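Local coordinates for protein predicted ATPase of the ABC class (Vibrio vulnificus, PDB 5D6A) that binds the ATP analogue AMP-PNP and probably hydrolyses ATP as an ABC-class ATPase, at residues His121-Leu126 and Asn222-Met227; Asn145-Gly150 and Ala155-Asn160; Leu216-Gly221 and Pro287-Glu292. All blocks are in the same frame, centred on the assembly; numbering follows the deposited sequence.

Contact 1: residues His121-Leu126 and Asn222-Met227; sequences HGQTVL and NCDLPM. With ANP (phosphoaminophosphonic acid-adenylate ester), chain C.
A type II' beta turn from His121 to Thr124 sets Gln123 against Asp224 and Leu225, in the bend of the loop that leads on to the AMP-PNP pocket. The turn belongs to the ABC-class N-terminal region and the loop to the P-loop domain, making this a surface contact between the two. The side chains of Gln123 and Asp224 run alongside each other in opposite senses, the amide plane nearly perpendicular (86°) to the carboxylate, and Gln123 CB lies 3.6 Å from Asp224 OD2. A water bridges the Gln123 amide to the Asp224 carboxylate, accepting from Gln123 N at 2.8 Å and donating to Asp224 OD2 at 2.8 Å; no direct hydrogen bond crosses between the segments. Further out, the Gln123 chain folds at chi2 (-62°) and crosses Leu225 at about a right angle, putting OE1 3.6 Å from Leu225 CD1. Its NE2 hydrogen-bonds Asp289 OD1, while Asp224 OD1 forms a salt bridge with Arg291 NH1, and so both polar ends continue into the neighbouring charged cluster. The turn is closed on His121 O, which accepts from Thr124 N at 3.1 Å and, in the carbonyl plane, from Thr124 OG1 at 2.9 Å. At the far end of the loop, selenomethionine Met227 belongs to the nucleotide pocket, its SE 3.6 Å from N3 of AMP-PNP.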
loop_
_atom_site.group_PDB
_atom_site.type_symbol
_atom_site.label_atom_id
_atom_site.label_comp_id
_atom_site.label_asym_id
_atom_site.label_seq_id
_atom_site.Cartn_x
_atom_site.Cartn_y
_atom_site.Cartn_z
ATOM N N HIS A 121 -6.608 19.465 -4.933
ATOM C CA HIS A 121 -5.587 18.492 -5.322
ATOM C C HIS A 121 -4.206 18.761 -4.736
ATOM O O HIS A 121 -3.187 18.530 -5.394
ATOM C CB HIS A 121 -5.525 18.434 -6.847
ATOM C CG HIS A 121 -6.873 18.308 -7.477
ATOM N ND1 HIS A 121 -7.617 19.405 -7.853
ATOM C CD2 HIS A 121 -7.643 17.224 -7.735
ATOM C CE1 HIS A 121 -8.773 19.000 -8.343
ATOM N NE2 HIS A 121 -8.814 17.681 -8.286
ATOM N N GLY A 122 -4.182 19.232 -3.493
ATOM C CA GLY A 122 -2.933 19.486 -2.784
ATOM C C GLY A 122 -1.948 20.398 -3.489
ATOM O O GLY A 122 -2.276 21.535 -3.839
ATOM N N GLN A 123 -0.742 19.882 -3.710
ATOM C CA GLN A 123 0.340 20.650 -4.327
ATOM C C GLN A 123 0.305 20.717 -5.853
ATOM O O GLN A 123 1.124 21.416 -6.451
ATOM C CB GLN A 123 1.688 20.073 -3.884
ATOM C CG GLN A 123 1.876 20.072 -2.383
ATOM C CD GLN A 123 1.866 21.467 -1.802
ATOM O OE1 GLN A 123 0.994 21.809 -1.008
ATOM N NE2 GLN A 123 2.812 22.294 -2.229
ATOM N N THR A 124 -0.629 20.009 -6.481
ATOM C CA THR A 124 -0.707 19.994 -7.943
ATOM C C THR A 124 -1.880 20.785 -8.507
ATOM O O THR A 124 -2.833 21.108 -7.803
ATOM C CB THR A 124 -0.810 18.551 -8.488
ATOM O OG1 THR A 124 -1.954 17.903 -7.920
ATOM C CG2 THR A 124 0.443 17.754 -8.156
ATOM N N VAL A 125 -1.776 21.092 -9.795
ATOM C CA VAL A 125 -2.808 21.797 -10.533
ATOM C C VAL A 125 -3.262 20.838 -11.625
ATOM O O VAL A 125 -2.552 20.622 -12.607
ATOM C CB VAL A 125 -2.266 23.089 -11.164
ATOM C CG1 VAL A 125 -3.357 23.791 -11.967
ATOM C CG2 VAL A 125 -1.704 24.004 -10.084
ATOM N N LEU A 126 -4.442 20.257 -11.447
ATOM C CA LEU A 126 -4.960 19.280 -12.392
ATOM C C LEU A 126 -6.153 19.800 -13.172
ATOM O O LEU A 126 -6.802 20.764 -12.772
ATOM C CB LEU A 126 -5.370 18.011 -11.641
ATOM C CG LEU A 126 -4.287 17.324 -10.804
ATOM C CD1 LEU A 126 -4.880 16.165 -10.020
ATOM C CD2 LEU A 126 -3.133 16.847 -11.673
ATOM N N ASN A 222 5.748 11.047 4.239
ATOM C CA ASN A 222 4.281 11.008 4.239
ATOM C C ASN A 222 3.649 12.373 3.959
ATOM O O ASN A 222 2.465 12.579 4.231
ATOM C CB ASN A 222 3.771 10.502 5.591
ATOM C CG ASN A 222 4.154 11.420 6.743
ATOM O OD1 ASN A 222 5.120 12.180 6.655
ATOM N ND2 ASN A 222 3.406 11.340 7.835
ATOM N N CYS A 223 4.433 13.301 3.422
ATOM C CA CYS A 223 3.943 14.647 3.148
ATOM C C CYS A 223 4.521 15.145 1.824
ATOM O O CYS A 223 5.703 14.957 1.551
ATOM C CB CYS A 223 4.340 15.563 4.302
ATOM S SG CYS A 223 3.695 17.244 4.210
ATOM N N ASP A 224 3.684 15.780 1.007
ATOM C CA ASP A 224 4.118 16.258 -0.308
ATOM C C ASP A 224 4.551 17.735 -0.316
ATOM O O ASP A 224 4.906 18.269 -1.370
ATOM C CB ASP A 224 3.002 16.029 -1.337
ATOM C CG ASP A 224 3.494 16.127 -2.781
ATOM O OD1 ASP A 224 4.641 15.716 -3.064
ATOM O OD2 ASP A 224 2.720 16.596 -3.643
ATOM N N LEU A 225 4.523 18.392 0.846
ATOM C CA LEU A 225 4.946 19.797 0.952
ATOM C C LEU A 225 6.468 19.873 0.955
ATOM O O LEU A 225 7.127 18.907 1.323
ATOM C CB LEU A 225 4.372 20.454 2.214
ATOM C CG LEU A 225 2.889 20.848 2.197
ATOM C CD1 LEU A 225 1.987 19.700 1.776
ATOM C CD2 LEU A 225 2.486 21.368 3.569
ATOM N N PRO A 226 7.032 21.029 0.564
ATOM C CA PRO A 226 8.487 21.168 0.485
ATOM C C PRO A 226 9.193 21.362 1.819
ATOM O O PRO A 226 8.629 21.938 2.748
ATOM C CB PRO A 226 8.663 22.428 -0.357
ATOM C CG PRO A 226 7.476 23.257 -0.017
ATOM C CD PRO A 226 6.346 22.289 0.220
HETATM N N MSE A 227 10.435 20.895 1.884
HETATM C CA MSE A 227 11.263 21.034 3.074
HETATM C C MSE A 227 11.759 22.448 3.146
HETATM O O MSE A 227 12.257 22.985 2.152
HETATM C CB MSE A 227 12.465 20.101 2.955
HETATM C CG MSE A 227 13.412 20.178 4.151
HETATM SE SE MSE A 227 15.034 19.131 3.755
HETATM C CE MSE A 227 14.324 17.366 4.269
HETATM P PG ANP C . 17.901 6.042 -3.355
HETATM O O1G ANP C . 17.555 6.571 -4.724
HETATM O O2G ANP C . 16.853 5.116 -2.780
HETATM O O3G ANP C . 19.315 5.520 -3.280
HETATM P PB ANP C . 19.301 8.318 -1.849
HETATM O O1B ANP C . 19.949 8.859 -3.087
HETATM O O2B ANP C . 20.114 7.382 -0.984
HETATM N N3B ANP C . 17.843 7.454 -2.313
HETATM P PA ANP C . 17.420 10.132 -0.788
HETATM O O1A ANP C . 17.163 11.260 -1.750
HETATM O O2A ANP C . 16.482 8.951 -0.782
HETATM O O3A ANP C . 18.931 9.609 -0.962
HETATM O "O5'" ANP C . 17.449 10.723 0.703
HETATM C "C5'" ANP C . 18.269 11.836 1.026
HETATM C "C4'" ANP C . 17.725 12.541 2.261
HETATM O "O4'" ANP C . 18.196 13.891 2.263
HETATM C "C3'" ANP C . 16.205 12.611 2.296
HETATM O "O3'" ANP C . 15.734 12.474 3.644
HETATM C "C2'" ANP C . 15.877 13.978 1.737
HETATM O "O2'" ANP C . 14.709 14.537 2.350
HETATM C "C1'" ANP C . 17.126 14.806 2.022
HETATM N N9 ANP C . 17.472 15.694 0.886
HETATM C C8 ANP C . 17.517 15.359 -0.422
HETATM N N7 ANP C . 17.868 16.433 -1.174
HETATM C C5 ANP C . 18.056 17.474 -0.343
HETATM C C6 ANP C . 18.437 18.898 -0.479
HETATM N N6 ANP C . 18.695 19.433 -1.694
HETATM N N1 ANP C . 18.518 19.644 0.648
HETATM C C2 ANP C . 18.264 19.125 1.869
HETATM N N3 ANP C . 17.912 17.835 2.054
HETATM C C4 ANP C . 17.795 16.980 1.010
HETATM O O HOH W 1 -0.024 17.217 -3.381
#

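Contact 2: residues Asn145-Gly150 and Ala155-Asn160; sequences NLPAEG and AKKAIN
Pro147 meets the first turn of helix 155-172 with the outer corner of its ring, and Lys157 and Ala158 receive it. Pro147 CG stands 3.9 Å from Lys157 CB and equally 3.9 Å from Ala158 N, so one carbon touches both a side-chain root and the helix backbone. Pro147 CD faces Ala158 CB at 4.3 Å, which adds an apolar pair beside the first. At Ala158 the chain runs close to the helix, CA of Pro147 being 6.4 Å from CA of Ala158. No hydrogen bond joins the two segments, and the contact is van der Waals throughout. Lys157 crosses the proline at about a right angle and lends only the start of its chain; the bend at chi2 (-49°), followed by an extended tail, carries its amine off to a salt bridge with Glu113. The chain between Pro147 and the helix folds as a short beta hairpin, 148-149 antiparallel to 152-153, in the N-terminal region of the protein, and the helix begins directly after it. Pro147 thus sits where the chain enters the hairpin and packs back on the helix that leaves it. Within the hairpin, Glu149 is the centre of an inverse gamma turn. The helical turn that the proline packs on is held by Ile159 N to Ala155 O at 2.7 Å and Asn160 N to Lys156 O at 3.1 Å. In the next shell, Tyr43 gives its OH to Pro147 O and also touches Ala158, Tyr40 OH bonds Leu146 O, and Glu36 OE2 takes the amide of Ala155. Leu32 of helix 23-33 packs on Ala158 and Ile159.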
loop_
_atom_site.group_PDB
_atom_site.type_symbol
_atom_site.label_atom_id
_atom_site.label_comp_id
_atom_site.label_asym_id
_atom_site.label_seq_id
_atom_site.Cartn_x
_atom_site.Cartn_y
_atom_site.Cartn_z
ATOM N N ASN A 145 -22.924 18.545 2.868
ATOM C CA ASN A 145 -23.388 17.584 3.855
ATOM C C ASN A 145 -24.645 18.123 4.543
ATOM O O ASN A 145 -24.563 18.970 5.433
ATOM C CB ASN A 145 -22.282 17.299 4.875
ATOM C CG ASN A 145 -22.624 16.157 5.810
ATOM O OD1 ASN A 145 -23.700 15.567 5.728
ATOM N ND2 ASN A 145 -21.701 15.834 6.701
ATOM N N LEU A 146 -25.804 17.628 4.114
ATOM C CA LEU A 146 -27.090 18.072 4.657
ATOM C C LEU A 146 -27.245 17.679 6.133
ATOM O O LEU A 146 -27.077 16.510 6.484
ATOM C CB LEU A 146 -28.238 17.500 3.818
ATOM C CG LEU A 146 -28.221 17.892 2.333
ATOM C CD1 LEU A 146 -29.320 17.173 1.569
ATOM C CD2 LEU A 146 -28.351 19.398 2.159
ATOM N N PRO A 147 -27.579 18.660 6.998
ATOM C CA PRO A 147 -27.696 18.448 8.441
ATOM C C PRO A 147 -29.016 17.850 8.918
ATOM O O PRO A 147 -30.005 17.830 8.185
ATOM C CB PRO A 147 -27.553 19.862 8.997
ATOM C CG PRO A 147 -28.197 20.713 7.958
ATOM C CD PRO A 147 -27.908 20.052 6.633
ATOM N N ALA A 148 -29.006 17.388 10.165
ATOM C CA ALA A 148 -30.170 16.783 10.794
ATOM C C ALA A 148 -29.856 16.491 12.258
ATOM O O ALA A 148 -28.687 16.415 12.640
ATOM C CB ALA A 148 -30.552 15.500 10.069
ATOM N N GLU A 149 -30.900 16.331 13.069
ATOM C CA GLU A 149 -30.730 16.023 14.495
ATOM C C GLU A 149 -30.762 14.506 14.687
ATOM O O GLU A 149 -31.660 13.958 15.327
ATOM C CB GLU A 149 -31.802 16.725 15.350
ATOM C CG GLU A 149 -33.247 16.435 14.953
ATOM C CD GLU A 149 -34.269 17.092 15.866
ATOM O OE1 GLU A 149 -33.870 17.869 16.760
ATOM O OE2 GLU A 149 -35.481 16.831 15.690
ATOM N N GLY A 150 -29.757 13.837 14.130
ATOM C CA GLY A 150 -29.671 12.383 14.179
ATOM C C GLY A 150 -30.253 11.839 12.890
ATOM O O GLY A 150 -29.575 11.139 12.136
ATOM N N ALA A 155 -34.266 22.039 8.877
ATOM C CA ALA A 155 -34.474 22.935 7.746
ATOM C C ALA A 155 -33.806 24.287 7.947
ATOM O O ALA A 155 -33.150 24.794 7.042
ATOM C CB ALA A 155 -35.960 23.123 7.481
ATOM N N LYS A 156 -33.966 24.866 9.133
ATOM C CA LYS A 156 -33.382 26.178 9.421
ATOM C C LYS A 156 -31.872 26.198 9.196
ATOM O O LYS A 156 -31.328 27.186 8.703
ATOM C CB LYS A 156 -33.710 26.626 10.848
ATOM C CG LYS A 156 -33.240 28.038 11.156
ATOM C CD LYS A 156 -33.736 28.526 12.504
ATOM C CE LYS A 156 -33.340 29.975 12.726
ATOM N NZ LYS A 156 -33.856 30.508 14.014
ATOM N N LYS A 157 -31.200 25.105 9.554
ATOM C CA LYS A 157 -29.756 25.013 9.376
ATOM C C LYS A 157 -29.495 24.865 7.875
ATOM O O LYS A 157 -28.649 25.557 7.311
ATOM C CB LYS A 157 -29.188 23.808 10.135
ATOM C CG LYS A 157 -27.775 24.000 10.677
ATOM C CD LYS A 157 -26.790 24.550 9.661
ATOM C CE LYS A 157 -25.417 24.741 10.286
ATOM N NZ LYS A 157 -24.452 25.371 9.342
ATOM N N ALA A 158 -30.245 23.966 7.238
ATOM C CA ALA A 158 -30.126 23.719 5.798
ATOM C C ALA A 158 -30.316 25.007 4.998
ATOM O O ALA A 158 -29.605 25.247 4.021
ATOM C CB ALA A 158 -31.132 22.668 5.356
ATOM N N ILE A 159 -31.283 25.823 5.416
ATOM C CA ILE A 159 -31.554 27.109 4.774
ATOM C C ILE A 159 -30.326 28.005 4.904
ATOM O O ILE A 159 -29.865 28.589 3.922
ATOM C CB ILE A 159 -32.778 27.814 5.411
ATOM C CG1 ILE A 159 -34.068 27.054 5.090
ATOM C CG2 ILE A 159 -32.926 29.237 4.888
ATOM C CD1 ILE A 159 -35.289 27.586 5.809
ATOM N N ASN A 160 -29.794 28.093 6.120
ATOM C CA ASN A 160 -28.615 28.912 6.399
ATOM C C ASN A 160 -27.428 28.535 5.506
ATOM O O ASN A 160 -26.716 29.403 5.003
ATOM C CB ASN A 160 -28.220 28.769 7.875
ATOM C CG ASN A 160 -27.081 29.690 8.272
ATOM O OD1 ASN A 160 -26.956 30.799 7.752
ATOM N ND2 ASN A 160 -26.259 29.244 9.216
#

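Contact 3: residues Leu216-Gly221 and Pro287-Glu292; sequences LPRVAG and PGDGRE. Unlike the reference sequence in segment 287-292: Gly288 (reference Ser). With ANP (phosphoaminophosphonic acid-adenylate ester), chain C.
This is a buried salt-bridge network of Arg218, Asp289 and Arg291, joining two loops of the P-loop domain: the one after strand 206-211 and the one between strands 284-285 and 294-296. Arg218 NH2 reaches Asp289 twice, by a nearly straight hydrogen bond to Asp289 O (2.9 Å, 170°), which lies in the guanidinium plane, and by a salt bridge to Asp289 OD1, also at 2.9 Å. Arg291 takes the same carboxylate side-on with two nitrogens, NE to OD2 at 2.9 Å and NH2 to the syn lone pair of OD1 at 3.1 Å. The two guanidinium groups then lie flat on each other, centres 3.5 Å apart and planes at 18°. The like charges are close, but the carboxylate they share, with Asp224 as a further partner of Arg291, probably compensates. The Arg218 chain is bent at chi2 and again at chi3 (-61°), curling back until NH1 gives a 3.2 Å bond to Leu216 O from above the carbonyl plane. Both ends of the guanidinium edge are therefore fixed by backbone oxygens, one from each loop. One residue before Arg218, Pro217 lays its ring on the adenine, CG 3.5 Å from C5 of AMP-PNP, which places the network one shell behind the adenine-binding wall of the nucleotide pocket of this ABC-class ATPase.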
loop_
_atom_site.group_PDB
_atom_site.type_symbol
_atom_site.label_atom_id
_atom_site.label_comp_id
_atom_site.label_asym_id
_atom_site.label_seq_id
_atom_site.Cartn_x
_atom_site.Cartn_y
_atom_site.Cartn_z
ATOM N N LEU A 216 13.739 20.365 -4.053
ATOM C CA LEU A 216 13.316 18.999 -4.364
ATOM C C LEU A 216 12.793 18.172 -3.173
ATOM O O LEU A 216 11.717 17.584 -3.267
ATOM C CB LEU A 216 14.468 18.250 -5.047
ATOM C CG LEU A 216 15.124 18.968 -6.234
ATOM C CD1 LEU A 216 16.249 18.128 -6.818
ATOM C CD2 LEU A 216 14.104 19.310 -7.303
ATOM N N PRO A 217 13.537 18.127 -2.049
ATOM C CA PRO A 217 13.079 17.307 -0.918
ATOM C C PRO A 217 11.787 17.795 -0.268
ATOM O O PRO A 217 11.555 19.005 -0.189
ATOM C CB PRO A 217 14.231 17.425 0.082
ATOM C CG PRO A 217 14.815 18.760 -0.199
ATOM C CD PRO A 217 14.737 18.906 -1.694
ATOM N N ARG A 218 10.968 16.849 0.198
ATOM C CA ARG A 218 9.708 17.169 0.857
ATOM C C ARG A 218 9.964 17.178 2.359
ATOM O O ARG A 218 11.030 16.753 2.800
ATOM C CB ARG A 218 8.618 16.148 0.503
ATOM C CG ARG A 218 8.562 15.729 -0.965
ATOM C CD ARG A 218 8.808 16.876 -1.939
ATOM N NE ARG A 218 7.843 17.963 -1.842
ATOM C CZ ARG A 218 7.996 19.153 -2.421
ATOM N NH1 ARG A 218 9.095 19.436 -3.113
ATOM N NH2 ARG A 218 7.058 20.080 -2.284
ATOM N N VAL A 219 9.002 17.649 3.150
ATOM C CA VAL A 219 9.202 17.704 4.604
ATOM C C VAL A 219 9.437 16.309 5.175
ATOM O O VAL A 219 10.264 16.129 6.072
ATOM C CB VAL A 219 8.037 18.393 5.368
ATOM C CG1 VAL A 219 7.804 19.801 4.840
ATOM C CG2 VAL A 219 6.753 17.587 5.288
ATOM N N ALA A 220 8.721 15.325 4.640
ATOM C CA ALA A 220 8.848 13.947 5.101
ATOM C C ALA A 220 8.334 12.986 4.038
ATOM O O ALA A 220 7.846 13.412 2.992
ATOM C CB ALA A 220 8.082 13.759 6.402
ATOM N N GLY A 221 8.446 11.691 4.317
ATOM C CA GLY A 221 7.992 10.659 3.387
ATOM C C GLY A 221 6.482 10.539 3.250
ATOM O O GLY A 221 5.994 9.990 2.264
ATOM N N PRO A 287 2.562 27.568 -6.925
ATOM C CA PRO A 287 3.695 28.413 -6.557
ATOM C C PRO A 287 4.171 28.142 -5.132
ATOM O O PRO A 287 3.369 27.786 -4.267
ATOM C CB PRO A 287 3.126 29.834 -6.666
ATOM C CG PRO A 287 1.963 29.720 -7.586
ATOM C CD PRO A 287 1.390 28.364 -7.335
ATOM N N GLY A 288 5.472 28.297 -4.907
ATOM C CA GLY A 288 6.066 28.072 -3.591
ATOM C C GLY A 288 6.260 26.605 -3.247
ATOM O O GLY A 288 6.869 26.279 -2.225
ATOM N N ASP A 289 5.752 25.719 -4.106
ATOM C CA ASP A 289 5.860 24.281 -3.886
ATOM C C ASP A 289 7.300 23.789 -3.942
ATOM O O ASP A 289 7.635 22.780 -3.319
ATOM C CB ASP A 289 5.064 23.530 -4.947
ATOM C CG ASP A 289 5.213 22.031 -4.827
ATOM O OD1 ASP A 289 4.942 21.483 -3.739
ATOM O OD2 ASP A 289 5.591 21.395 -5.830
ATOM N N GLY A 290 8.134 24.488 -4.710
ATOM C CA GLY A 290 9.534 24.117 -4.872
ATOM C C GLY A 290 9.792 23.387 -6.181
ATOM O O GLY A 290 10.932 23.319 -6.640
ATOM N N ARG A 291 8.732 22.845 -6.784
ATOM C CA ARG A 291 8.842 22.106 -8.043
ATOM C C ARG A 291 8.085 22.767 -9.200
ATOM O O ARG A 291 8.094 22.245 -10.317
ATOM C CB ARG A 291 8.299 20.687 -7.844
ATOM C CG ARG A 291 9.058 19.866 -6.813
ATOM C CD ARG A 291 8.299 18.607 -6.424
ATOM N NE ARG A 291 7.061 18.931 -5.712
ATOM C CZ ARG A 291 6.219 18.036 -5.199
ATOM N NH1 ARG A 291 6.460 16.733 -5.299
ATOM N NH2 ARG A 291 5.125 18.455 -4.569
ATOM N N GLU A 292 7.449 23.913 -8.949
ATOM C CA GLU A 292 6.654 24.583 -9.996
ATOM C C GLU A 292 7.441 25.022 -11.242
ATOM O O GLU A 292 6.849 25.511 -12.200
ATOM C CB GLU A 292 5.835 25.770 -9.443
ATOM C CG GLU A 292 6.610 27.005 -8.982
ATOM C CD GLU A 292 7.298 26.846 -7.641
ATOM O OE1 GLU A 292 7.467 25.701 -7.165
ATOM O OE2 GLU A 292 7.672 27.885 -7.057
HETATM P PG ANP C . 17.901 6.042 -3.355
HETATM O O1G ANP C . 17.555 6.571 -4.724
HETATM O O2G ANP C . 16.853 5.116 -2.780
HETATM O O3G ANP C . 19.315 5.520 -3.280
HETATM P PB ANP C . 19.301 8.318 -1.849
HETATM O O1B ANP C . 19.949 8.859 -3.087
HETATM O O2B ANP C . 20.114 7.382 -0.984
HETATM N N3B ANP C . 17.843 7.454 -2.313
HETATM P PA ANP C . 17.420 10.132 -0.788
HETATM O O1A ANP C . 17.163 11.260 -1.750
HETATM O O2A ANP C . 16.482 8.951 -0.782
HETATM O O3A ANP C . 18.931 9.609 -0.962
HETATM O "O5'" ANP C . 17.449 10.723 0.703
HETATM C "C5'" ANP C . 18.269 11.836 1.026
HETATM C "C4'" ANP C . 17.725 12.541 2.261
HETATM O "O4'" ANP C . 18.196 13.891 2.263
HETATM C "C3'" ANP C . 16.205 12.611 2.296
HETATM O "O3'" ANP C . 15.734 12.474 3.644
HETATM C "C2'" ANP C . 15.877 13.978 1.737
HETATM O "O2'" ANP C . 14.709 14.537 2.350
HETATM C "C1'" ANP C . 17.126 14.806 2.022
HETATM N N9 ANP C . 17.472 15.694 0.886
HETATM C C8 ANP C . 17.517 15.359 -0.422
HETATM N N7 ANP C . 17.868 16.433 -1.174
HETATM C C5 ANP C . 18.056 17.474 -0.343
HETATM C C6 ANP C . 18.437 18.898 -0.479
HETATM N N6 ANP C . 18.695 19.433 -1.694
HETATM N N1 ANP C . 18.518 19.644 0.648
HETATM C C2 ANP C . 18.264 19.125 1.869
HETATM N N3 ANP C . 17.912 17.835 2.054
HETATM C C4 ANP C . 17.795 16.980 1.010
#

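In the fold
Contacts 1 and 3 form one region, their centres 7 Å apart, and their segments alternate along the chain: 121-126, 216-221, 222-227, 287-292. They touch directly, through Gln123 and Asp289 and through a backbone bond between Leu225 and Val219. Strand 124-125 of contact 1 also pairs antiparallel with strand 284-285, which leads into segment 287-292, so the N-terminal region and the P-loop domain are tied together beside the nucleotide, which both contacts touch. Contact 2 stands apart, its centre 33 Å from contact 1 and 40 Å from contact 3. Along the chain it falls between the two segments of contact 1, ahead of contact 3. It is a local contact of the N-terminal region, remote from the ATP analogue.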